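Local atomic coordinates of ferric iron-binding protein HitA (Pseudomonas aeruginosa PAO1, PDB entry 6IWF), a protein that binds ferric iron as a bacterial solute-binding protein and is implicated in the internalization of gallium by the bacterium. Residues A[125-136]-A[186-194]; A[214-224]-A[277-287]. One frame throughout, in Å; residues are numbered along the deposited sequence.

Interaction 1. Residues A[125-136]-A[186-194]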
loop_
_atom_site.group_PDB
_atom_site.type_symbol
_atom_site.label_atom_id
_atom_site.label_comp_id
_atom_site.label_asym_id
_atom_site.label_seq_id
_atom_site.Cartn_x
_atom_site.Cartn_y
_atom_site.Cartn_z
ATOM N N LEU A 125 -16.450 -0.776 -14.618
ATOM C CA LEU A 125 -17.064 -1.658 -13.625
ATOM C C LEU A 125 -18.297 -1.050 -12.970
ATOM O O LEU A 125 -18.988 -1.742 -12.208
ATOM C CB LEU A 125 -16.024 -2.033 -12.558
ATOM C CG LEU A 125 -15.011 -3.033 -13.096
ATOM C CD1 LEU A 125 -13.950 -3.340 -12.052
ATOM C CD2 LEU A 125 -15.716 -4.325 -13.529
ATOM N N SER A 126 -18.587 0.218 -13.233
ATOM C CA SER A 126 -19.839 0.799 -12.769
ATOM C C SER A 126 -21.006 0.459 -13.690
ATOM O O SER A 126 -22.155 0.782 -13.365
ATOM C CB SER A 126 -19.682 2.321 -12.635
ATOM O OG SER A 126 -19.357 2.906 -13.890
ATOM N N ASP A 127 -20.745 -0.204 -14.811
ATOM C CA ASP A 127 -21.788 -0.566 -15.770
ATOM C C ASP A 127 -22.582 -1.766 -15.255
ATOM O O ASP A 127 -22.002 -2.694 -14.693
ATOM C CB ASP A 127 -21.163 -0.893 -17.131
ATOM C CG ASP A 127 -22.193 -1.051 -18.226
ATOM O OD1 ASP A 127 -22.534 -0.026 -18.872
ATOM O OD2 ASP A 127 -22.665 -2.194 -18.435
ATOM N N PRO A 128 -23.909 -1.787 -15.442
ATOM C CA PRO A 128 -24.697 -2.908 -14.904
ATOM C C PRO A 128 -24.286 -4.278 -15.432
ATOM O O PRO A 128 -24.562 -5.284 -14.765
ATOM C CB PRO A 128 -26.139 -2.558 -15.316
ATOM C CG PRO A 128 -26.132 -1.070 -15.512
ATOM C CD PRO A 128 -24.754 -0.727 -16.025
ATOM N N SER A 129 -23.626 -4.361 -16.590
ATOM C CA SER A 129 -23.258 -5.675 -17.114
ATOM C C SER A 129 -22.298 -6.423 -16.190
ATOM O O SER A 129 -22.251 -7.657 -16.231
ATOM C CB SER A 129 -22.650 -5.542 -18.515
ATOM O OG SER A 129 -21.426 -4.826 -18.502
ATOM N N TRP A 130 -21.548 -5.717 -15.344
ATOM C CA TRP A 130 -20.614 -6.374 -14.436
ATOM C C TRP A 130 -21.234 -6.733 -13.096
ATOM O O TRP A 130 -20.529 -7.244 -12.222
ATOM C CB TRP A 130 -19.386 -5.479 -14.220
ATOM C CG TRP A 130 -18.709 -5.236 -15.504
ATOM C CD1 TRP A 130 -18.697 -4.071 -16.215
ATOM C CD2 TRP A 130 -17.996 -6.196 -16.291
ATOM N NE1 TRP A 130 -17.991 -4.236 -17.376
ATOM C CE2 TRP A 130 -17.552 -5.534 -17.449
ATOM C CE3 TRP A 130 -17.668 -7.548 -16.115
ATOM C CZ2 TRP A 130 -16.804 -6.177 -18.438
ATOM C CZ3 TRP A 130 -16.919 -8.184 -17.100
ATOM C CH2 TRP A 130 -16.508 -7.496 -18.247
ATOM N N SER A 131 -22.535 -6.498 -12.918
ATOM C CA SER A 131 -23.159 -6.747 -11.626
ATOM C C SER A 131 -22.931 -8.188 -11.166
ATOM O O SER A 131 -23.179 -9.141 -11.911
ATOM C CB SER A 131 -24.659 -6.453 -11.706
ATOM O OG SER A 131 -25.247 -6.657 -10.434
ATOM N N GLY A 132 -22.454 -8.345 -9.930
ATOM C CA GLY A 132 -22.242 -9.661 -9.361
ATOM C C GLY A 132 -20.983 -10.364 -9.819
ATOM O O GLY A 132 -20.681 -11.460 -9.312
ATOM N N ARG A 133 -20.232 -9.778 -10.752
ATOM C CA ARG A 133 -19.079 -10.445 -11.340
ATOM C C ARG A 133 -17.754 -10.050 -10.706
ATOM O O ARG A 133 -16.731 -10.644 -11.055
ATOM C CB ARG A 133 -19.008 -10.168 -12.845
ATOM C CG ARG A 133 -20.237 -10.652 -13.609
ATOM C CD ARG A 133 -19.952 -10.811 -15.091
ATOM N NE ARG A 133 -19.134 -11.987 -15.351
ATOM C CZ ARG A 133 -18.758 -12.383 -16.562
ATOM N NH1 ARG A 133 -19.118 -11.679 -17.636
ATOM N NH2 ARG A 133 -18.025 -13.486 -16.699
ATOM N N PHE A 134 -17.731 -9.077 -9.798
ATOM C CA PHE A 134 -16.457 -8.646 -9.243
ATOM C C PHE A 134 -16.582 -8.305 -7.774
ATOM O O PHE A 134 -17.617 -7.829 -7.303
ATOM C CB PHE A 134 -15.852 -7.444 -9.982
ATOM C CG PHE A 134 -16.611 -6.158 -9.832
ATOM C CD1 PHE A 134 -17.743 -5.918 -10.596
ATOM C CD2 PHE A 134 -16.159 -5.163 -8.970
ATOM C CE1 PHE A 134 -18.436 -4.709 -10.485
ATOM C CE2 PHE A 134 -16.849 -3.958 -8.844
ATOM C CZ PHE A 134 -17.990 -3.730 -9.612
ATOM N N GLY A 135 -15.496 -8.556 -7.062
ATOM C CA GLY A 135 -15.387 -8.230 -5.657
ATOM C C GLY A 135 -14.479 -7.032 -5.463
ATOM O O GLY A 135 -13.580 -6.771 -6.271
ATOM N N PHE A 136 -14.716 -6.308 -4.374
ATOM C CA PHE A 136 -13.802 -5.264 -3.942
ATOM C C PHE A 136 -13.941 -5.113 -2.435
ATOM O O PHE A 136 -14.889 -5.618 -1.829
ATOM C CB PHE A 136 -14.051 -3.939 -4.679
ATOM C CG PHE A 136 -15.350 -3.232 -4.322
ATOM C CD1 PHE A 136 -16.580 -3.811 -4.576
ATOM C CD2 PHE A 136 -15.320 -1.951 -3.804
ATOM C CE1 PHE A 136 -17.770 -3.137 -4.278
ATOM C CE2 PHE A 136 -16.498 -1.257 -3.514
ATOM C CZ PHE A 136 -17.724 -1.850 -3.755
ATOM N N GLY A 186 -13.502 -19.791 -7.360
ATOM C CA GLY A 186 -14.640 -19.765 -8.255
ATOM C C GLY A 186 -15.904 -19.165 -7.690
ATOM O O GLY A 186 -16.985 -19.397 -8.237
ATOM N N GLU A 187 -15.813 -18.394 -6.611
ATOM C CA GLU A 187 -17.013 -17.795 -6.038
ATOM C C GLU A 187 -17.373 -16.471 -6.694
ATOM O O GLU A 187 -18.550 -16.094 -6.725
ATOM C CB GLU A 187 -16.831 -17.594 -4.537
ATOM C CG GLU A 187 -16.766 -18.899 -3.769
ATOM C CD GLU A 187 -15.840 -18.805 -2.586
ATOM O OE1 GLU A 187 -15.134 -19.798 -2.297
ATOM O OE2 GLU A 187 -15.819 -17.724 -1.956
ATOM N N VAL A 188 -16.388 -15.757 -7.221
ATOM C CA VAL A 188 -16.624 -14.499 -7.916
ATOM C C VAL A 188 -15.630 -14.453 -9.064
ATOM O O VAL A 188 -14.521 -14.987 -8.959
ATOM C CB VAL A 188 -16.494 -13.273 -6.975
ATOM C CG1 VAL A 188 -15.027 -13.039 -6.531
ATOM C CG2 VAL A 188 -17.080 -12.028 -7.637
ATOM N N ASP A 189 -16.046 -13.853 -10.191
ATOM C CA ASP A 189 -15.244 -13.974 -11.407
ATOM C C ASP A 189 -13.952 -13.168 -11.327
ATOM O O ASP A 189 -12.943 -13.573 -11.911
ATOM C CB ASP A 189 -16.041 -13.524 -12.635
ATOM C CG ASP A 189 -17.213 -14.446 -12.959
ATOM O OD1 ASP A 189 -17.339 -15.527 -12.333
ATOM O OD2 ASP A 189 -18.021 -14.084 -13.847
ATOM N N MET A 190 -13.959 -12.027 -10.637
ATOM C CA MET A 190 -12.780 -11.170 -10.585
ATOM C C MET A 190 -12.794 -10.367 -9.289
ATOM O O MET A 190 -13.798 -10.314 -8.585
ATOM C CB MET A 190 -12.722 -10.243 -11.815
ATOM C CG MET A 190 -13.878 -9.296 -11.945
ATOM S SD MET A 190 -13.986 -8.573 -13.615
ATOM C CE MET A 190 -13.709 -9.969 -14.564
ATOM N N ALA A 191 -11.669 -9.720 -8.978
ATOM C CA ALA A 191 -11.620 -8.855 -7.805
ATOM C C ALA A 191 -10.565 -7.777 -7.995
ATOM O O ALA A 191 -9.519 -8.023 -8.604
ATOM C CB ALA A 191 -11.320 -9.647 -6.519
ATOM N N LEU A 192 -10.861 -6.593 -7.458
ATOM C CA LEU A 192 -9.952 -5.453 -7.452
ATOM C C LEU A 192 -9.085 -5.541 -6.204
ATOM O O LEU A 192 -9.607 -5.477 -5.089
ATOM C CB LEU A 192 -10.758 -4.156 -7.447
ATOM C CG LEU A 192 -11.659 -3.911 -8.657
ATOM C CD1 LEU A 192 -12.516 -2.693 -8.418
ATOM C CD2 LEU A 192 -10.779 -3.720 -9.905
ATOM N N ILE A 193 -7.768 -5.703 -6.381
ATOM C CA ILE A 193 -6.845 -5.936 -5.270
ATOM C C ILE A 193 -5.467 -5.407 -5.643
ATOM O O ILE A 193 -5.188 -5.098 -6.796
ATOM C CB ILE A 193 -6.707 -7.434 -4.900
ATOM C CG1 ILE A 193 -6.252 -8.233 -6.126
ATOM C CG2 ILE A 193 -7.983 -7.995 -4.300
ATOM C CD1 ILE A 193 -5.553 -9.532 -5.768
ATOM N N ASN A 194 -4.593 -5.293 -4.645
ATOM C CA ASN A 194 -3.190 -5.041 -4.920
ATOM C C ASN A 194 -2.495 -6.328 -5.344
ATOM O O ASN A 194 -2.896 -7.435 -4.962
ATOM C CB ASN A 194 -2.510 -4.459 -3.689
ATOM C CG ASN A 194 -2.644 -2.952 -3.620
ATOM O OD1 ASN A 194 -2.707 -2.272 -4.656
ATOM N ND2 ASN A 194 -2.664 -2.419 -2.410
HETATM O O HOH W 1 -19.060 -13.759 -10.222
#

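Interaction 2. Residues A[214-224]-A[277-287]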
loop_
_atom_site.group_PDB
_atom_site.type_symbol
_atom_site.label_atom_id
_atom_site.label_comp_id
_atom_site.label_asym_id
_atom_site.label_seq_id
_atom_site.Cartn_x
_atom_site.Cartn_y
_atom_site.Cartn_z
ATOM N N TYR A 214 -3.455 -6.687 -15.738
ATOM C CA TYR A 214 -2.966 -5.335 -15.504
ATOM C C TYR A 214 -3.671 -4.401 -16.474
ATOM O O TYR A 214 -3.616 -4.610 -17.693
ATOM C CB TYR A 214 -1.449 -5.267 -15.681
ATOM C CG TYR A 214 -0.732 -6.035 -14.622
ATOM C CD1 TYR A 214 -0.627 -7.423 -14.693
ATOM C CD2 TYR A 214 -0.188 -5.386 -13.524
ATOM C CE1 TYR A 214 0.018 -8.129 -13.710
ATOM C CE2 TYR A 214 0.459 -6.087 -12.536
ATOM C CZ TYR A 214 0.556 -7.451 -12.630
ATOM O OH TYR A 214 1.196 -8.138 -11.629
ATOM N N PHE A 215 -4.340 -3.384 -15.936
ATOM C CA PHE A 215 -5.071 -2.457 -16.798
ATOM C C PHE A 215 -4.118 -1.664 -17.687
ATOM O O PHE A 215 -4.411 -1.422 -18.868
ATOM C CB PHE A 215 -5.918 -1.498 -15.950
ATOM C CG PHE A 215 -7.196 -2.090 -15.424
ATOM C CD1 PHE A 215 -8.244 -2.421 -16.287
ATOM C CD2 PHE A 215 -7.370 -2.283 -14.062
ATOM C CE1 PHE A 215 -9.442 -2.951 -15.789
ATOM C CE2 PHE A 215 -8.559 -2.825 -13.563
ATOM C CZ PHE A 215 -9.593 -3.142 -14.424
ATOM N N GLY A 216 -2.973 -1.264 -17.145
ATOM C CA GLY A 216 -2.031 -0.428 -17.874
ATOM C C GLY A 216 -2.647 0.846 -18.413
ATOM O O GLY A 216 -3.639 1.338 -17.864
ATOM N N ASN A 217 -2.052 1.398 -19.481
ATOM C CA ASN A 217 -2.632 2.491 -20.275
ATOM C C ASN A 217 -3.001 3.722 -19.447
ATOM O O ASN A 217 -3.899 4.483 -19.825
ATOM C CB ASN A 217 -3.848 2.000 -21.062
ATOM C CG ASN A 217 -4.107 2.836 -22.292
ATOM O OD1 ASN A 217 -3.174 3.214 -23.005
ATOM N ND2 ASN A 217 -5.380 3.138 -22.550
ATOM N N GLN A 218 -2.290 3.949 -18.337
ATOM C CA GLN A 218 -2.558 5.026 -17.379
ATOM C C GLN A 218 -3.982 4.980 -16.863
ATOM O O GLN A 218 -4.495 5.987 -16.372
ATOM C CB GLN A 218 -2.263 6.412 -17.960
ATOM C CG GLN A 218 -0.809 6.626 -18.243
ATOM C CD GLN A 218 -0.490 8.073 -18.539
ATOM O OE1 GLN A 218 -1.380 8.929 -18.621
ATOM N NE2 GLN A 218 0.785 8.353 -18.722
ATOM N N ASP A 219 -4.602 3.803 -16.942
ATOM C CA ASP A 219 -5.921 3.618 -16.367
ATOM C C ASP A 219 -5.900 3.927 -14.873
ATOM O O ASP A 219 -4.909 3.662 -14.190
ATOM C CB ASP A 219 -6.391 2.180 -16.568
ATOM C CG ASP A 219 -7.880 2.033 -16.358
ATOM O OD1 ASP A 219 -8.625 2.512 -17.248
ATOM O OD2 ASP A 219 -8.290 1.457 -15.304
ATOM N N PRO A 220 -6.989 4.464 -14.318
ATOM C CA PRO A 220 -6.996 4.661 -12.858
ATOM C C PRO A 220 -6.774 3.362 -12.103
ATOM O O PRO A 220 -6.182 3.376 -11.020
ATOM C CB PRO A 220 -8.382 5.267 -12.580
ATOM C CG PRO A 220 -8.773 5.922 -13.884
ATOM C CD PRO A 220 -8.206 4.997 -14.960
ATOM N N GLY A 221 -7.182 2.229 -12.669
ATOM C CA GLY A 221 -6.989 0.968 -11.992
ATOM C C GLY A 221 -5.591 0.401 -12.090
ATOM O O GLY A 221 -5.368 -0.705 -11.595
ATOM N N ALA A 222 -4.668 1.120 -12.747
ATOM C CA ALA A 222 -3.251 0.775 -12.810
ATOM C C ALA A 222 -2.428 1.562 -11.785
ATOM O O ALA A 222 -1.197 1.621 -11.882
ATOM C CB ALA A 222 -2.722 1.006 -14.234
ATOM N N LEU A 223 -3.100 2.135 -10.787
ATOM C CA LEU A 223 -2.475 2.975 -9.776
ATOM C C LEU A 223 -1.337 2.253 -9.062
ATOM O O LEU A 223 -1.478 1.099 -8.647
ATOM C CB LEU A 223 -3.535 3.394 -8.762
ATOM C CG LEU A 223 -3.067 4.278 -7.615
ATOM C CD1 LEU A 223 -2.671 5.653 -8.138
ATOM C CD2 LEU A 223 -4.181 4.379 -6.522
ATOM N N VAL A 224 -0.214 2.951 -8.908
ATOM C CA VAL A 224 0.896 2.496 -8.081
ATOM C C VAL A 224 0.900 3.348 -6.816
ATOM O O VAL A 224 0.774 4.579 -6.895
ATOM C CB VAL A 224 2.228 2.598 -8.847
ATOM C CG1 VAL A 224 3.433 2.484 -7.901
ATOM C CG2 VAL A 224 2.268 1.543 -9.945
ATOM N N LYS A 277 5.470 -8.442 -12.578
ATOM C CA LYS A 277 5.414 -7.688 -13.821
ATOM C C LYS A 277 6.446 -6.565 -13.753
ATOM O O LYS A 277 6.499 -5.844 -12.743
ATOM C CB LYS A 277 4.011 -7.122 -14.038
ATOM C CG LYS A 277 3.807 -6.457 -15.383
ATOM C CD LYS A 277 2.671 -7.118 -16.137
ATOM C CE LYS A 277 2.481 -6.481 -17.506
ATOM N NZ LYS A 277 2.238 -5.015 -17.386
ATOM N N PRO A 278 7.309 -6.410 -14.762
ATOM C CA PRO A 278 8.356 -5.381 -14.683
ATOM C C PRO A 278 7.767 -3.997 -14.443
ATOM O O PRO A 278 6.798 -3.591 -15.098
ATOM C CB PRO A 278 9.044 -5.476 -16.047
ATOM C CG PRO A 278 8.820 -6.899 -16.466
ATOM C CD PRO A 278 7.467 -7.271 -15.954
ATOM N N PHE A 279 8.363 -3.279 -13.484
ATOM C CA PHE A 279 7.828 -1.983 -13.064
ATOM C C PHE A 279 7.696 -1.023 -14.243
ATOM O O PHE A 279 6.686 -0.325 -14.374
ATOM C CB PHE A 279 8.724 -1.395 -11.974
ATOM C CG PHE A 279 8.135 -0.206 -11.268
ATOM C CD1 PHE A 279 7.172 -0.370 -10.289
ATOM C CD2 PHE A 279 8.553 1.078 -11.591
ATOM C CE1 PHE A 279 6.629 0.729 -9.636
ATOM C CE2 PHE A 279 8.015 2.180 -10.953
ATOM C CZ PHE A 279 7.053 2.001 -9.964
ATOM N N ALA A 280 8.692 -1.001 -15.134
ATOM C CA ALA A 280 8.644 -0.102 -16.282
ATOM C C ALA A 280 7.506 -0.429 -17.246
ATOM O O ALA A 280 7.148 0.419 -18.071
ATOM C CB ALA A 280 9.985 -0.135 -17.022
ATOM N N GLU A 281 6.922 -1.622 -17.164
ATOM C CA GLU A 281 5.840 -2.017 -18.062
ATOM C C GLU A 281 4.454 -1.688 -17.527
ATOM O O GLU A 281 3.462 -1.968 -18.212
ATOM C CB GLU A 281 5.903 -3.517 -18.345
ATOM C CG GLU A 281 7.152 -3.965 -19.082
ATOM C CD GLU A 281 7.180 -5.469 -19.297
ATOM O OE1 GLU A 281 6.106 -6.110 -19.198
ATOM O OE2 GLU A 281 8.276 -6.013 -19.554
ATOM N N LEU A 282 4.352 -1.124 -16.321
ATOM C CA LEU A 282 3.045 -0.984 -15.687
ATOM C C LEU A 282 2.207 0.119 -16.326
ATOM O O LEU A 282 0.972 0.021 -16.330
ATOM C CB LEU A 282 3.221 -0.719 -14.195
ATOM C CG LEU A 282 3.676 -1.938 -13.388
ATOM C CD1 LEU A 282 3.980 -1.515 -11.944
ATOM C CD2 LEU A 282 2.614 -3.025 -13.426
ATOM N N ASP A 283 2.843 1.161 -16.862
ATOM C CA ASP A 283 2.147 2.306 -17.444
ATOM C C ASP A 283 1.084 2.871 -16.481
ATOM O O ASP A 283 -0.073 3.021 -16.847
ATOM C CB ASP A 283 1.505 1.916 -18.771
ATOM C CG ASP A 283 1.215 3.126 -19.708
ATOM O OD1 ASP A 283 1.711 4.253 -19.493
ATOM O OD2 ASP A 283 0.487 2.921 -20.697
ATOM N N PRO A 284 1.476 3.209 -15.248
ATOM C CA PRO A 284 0.489 3.694 -14.270
ATOM C C PRO A 284 0.107 5.136 -14.539
ATOM O O PRO A 284 0.834 5.882 -15.223
ATOM C CB PRO A 284 1.236 3.578 -12.928
ATOM C CG PRO A 284 2.675 3.806 -13.303
ATOM C CD PRO A 284 2.833 3.158 -14.665
ATOM N N PRO A 285 -1.021 5.573 -13.998
ATOM C CA PRO A 285 -1.353 6.999 -14.039
ATOM C C PRO A 285 -0.264 7.815 -13.357
ATOM O O PRO A 285 0.460 7.331 -12.483
ATOM C CB PRO A 285 -2.688 7.075 -13.275
ATOM C CG PRO A 285 -2.717 5.832 -12.425
ATOM C CD PRO A 285 -1.959 4.789 -13.167
ATOM N N LYS A 286 -0.119 9.063 -13.799
ATOM C CA LYS A 286 0.941 9.938 -13.300
ATOM C C LYS A 286 0.492 10.611 -11.999
ATOM O O LYS A 286 0.221 11.812 -11.935
ATOM C CB LYS A 286 1.313 10.959 -14.369
ATOM C CG LYS A 286 1.731 10.327 -15.688
ATOM C CD LYS A 286 3.087 9.625 -15.555
ATOM C CE LYS A 286 3.692 9.332 -16.928
ATOM N NZ LYS A 286 4.967 8.560 -16.827
ATOM N N LEU A 287 0.408 9.800 -10.939
ATOM C CA LEU A 287 0.018 10.269 -9.615
ATOM C C LEU A 287 1.085 9.879 -8.608
ATOM O O LEU A 287 1.415 8.696 -8.491
ATOM C CB LEU A 287 -1.311 9.683 -9.149
ATOM C CG LEU A 287 -2.538 10.030 -9.986
ATOM C CD1 LEU A 287 -3.679 9.080 -9.655
ATOM C CD2 LEU A 287 -2.932 11.468 -9.728
HETATM O O HOH W 2 3.413 -7.480 -10.334
HETATM O O HOH W 3 -1.185 -1.904 -14.947
HETATM O O HOH W 4 -0.083 0.079 -21.152
HETATM O O HOH W 5 2.496 5.924 -17.322
HETATM O O HOH W 6 -1.978 9.919 -15.785
HETATM O O HOH W 7 0.265 5.696 -10.186
#

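Interaction 1. Residues A[125-136]-A[186-194]
Phe134 and Gly135 lie against Met190 and Ala191 as neighbouring parallel strands, 134-136 and 190-194, of the mixed sheet in this periplasmic-binding-protein fold; the short strand axes approach to 4.4 Å at 25°. Their backbone ladder rests on two good bonds, Gly135 N to Met190 O (2.9 Å) and Leu192 N to Gly135 O (3.0 Å), so Gly135 serves the neighbouring strand with both its N-H and its carbonyl. A weak bond from Met190 N to Arg133 O precedes them.

At the start of the ladder a salt bridge ties the side chains. Arg133 comes side-on, with NE at 2.8 Å and NH2 at 2.9 Å both reaching the single oxygen OD2 of Asp189. That oxygen lies in the guanidinium plane, while the carboxylate is turned 81° to it; NE takes the anti lone pair and NH2 arrives from above the carboxylate plane. A bend in the arginine chain at chi3 (74°) brings this edge round to Asp189.

Apolar contacts line the side of the sheet that carries Phe134 and Met190, where Phe134 CB lies 3.3 Å from Met190 CG. Leu125 and Leu192 meet tip to tip, and Leu125 CD2 also lies over one face of the Phe134 ring. The sulfur of Met190 makes an oblique Met-aromatic contact with Trp130. Beyond the pair, strand 134-136 bonds to Ser171, and Leu192 packs on Leu106 of strand 97-108.

Water 1 bridges the two backbones, donating to Gly132 O and accepting from Asp189 N, each at 3.0 Å.

Interaction 2. Residues A[214-224]-A[277-287]
A type I' beta turn, Gly216 to Asp219, in the loop leading to strand 224-231 is clasped by the proline-rich segment 277-287 of this solute-binding protein. The direct backbone link is Gln218 N to Asp283 O (2.8 Å, 142° at the hydrogen), with the donor nearly along the C=O axis. Alongside it, Gly216 CA makes a CA-H...O contact with Leu282 O.

The side chains of Tyr214 and Lys277 run antiparallel, one over the other. The lysine CD sits over one face of the ring, 3.8 Å from its centroid and 17° off the normal, a CH-pi contact; the bend at chi2 (122°) and another at chi4 carry NZ back to a weak bond with Glu281 O. Leu282 CD2 touches the same ring obliquely, 3.7 Å from Tyr214 CD2.

Val224 spreads its two methyls: CG1 meets the edge of the Phe279 ring, whereas CG2 reaches both Leu282 CD1 and Pro284 CB. The CD corner of the Pro285 ring faces the Asp219-Ala222 turn, with Pro285 CD 3.3 Å from Asp219 O and also near Ala222 O and CB. Further along, Leu223 CD1 meets Leu287 CD1 with the two side chains roughly perpendicular, and helix 141-154 covers Pro285 and Leu287 through Leu153.

Water links several polar groups. Water 5 accepts from Gln218 NE2 and donates to Asp283 OD1 and to Pro284 O, the last at 2.7 Å.

In the fold
Interactions 1 and 2 follow one another along the chain, with centres 20 Å apart; their nearest atoms are about 4 Å apart without touching. Strand 97-108 connects them: it pairs antiparallel with strand 190-194 of interaction 1 and with strands 211-213 and 224-231, which flank the loop of interaction 2. Helix 141-154, which covers the proline segment of interaction 2, also reaches interaction 1 through Phe143 against Phe136. Near the iron site, Ala191 has its side chain about 9 Å from that of Tyr197, and Tyr214 about 9 Å from that of Tyr196. Tyr196 and Tyr197 are ferric-iron ligands of this protein, although no iron is bound to this chain.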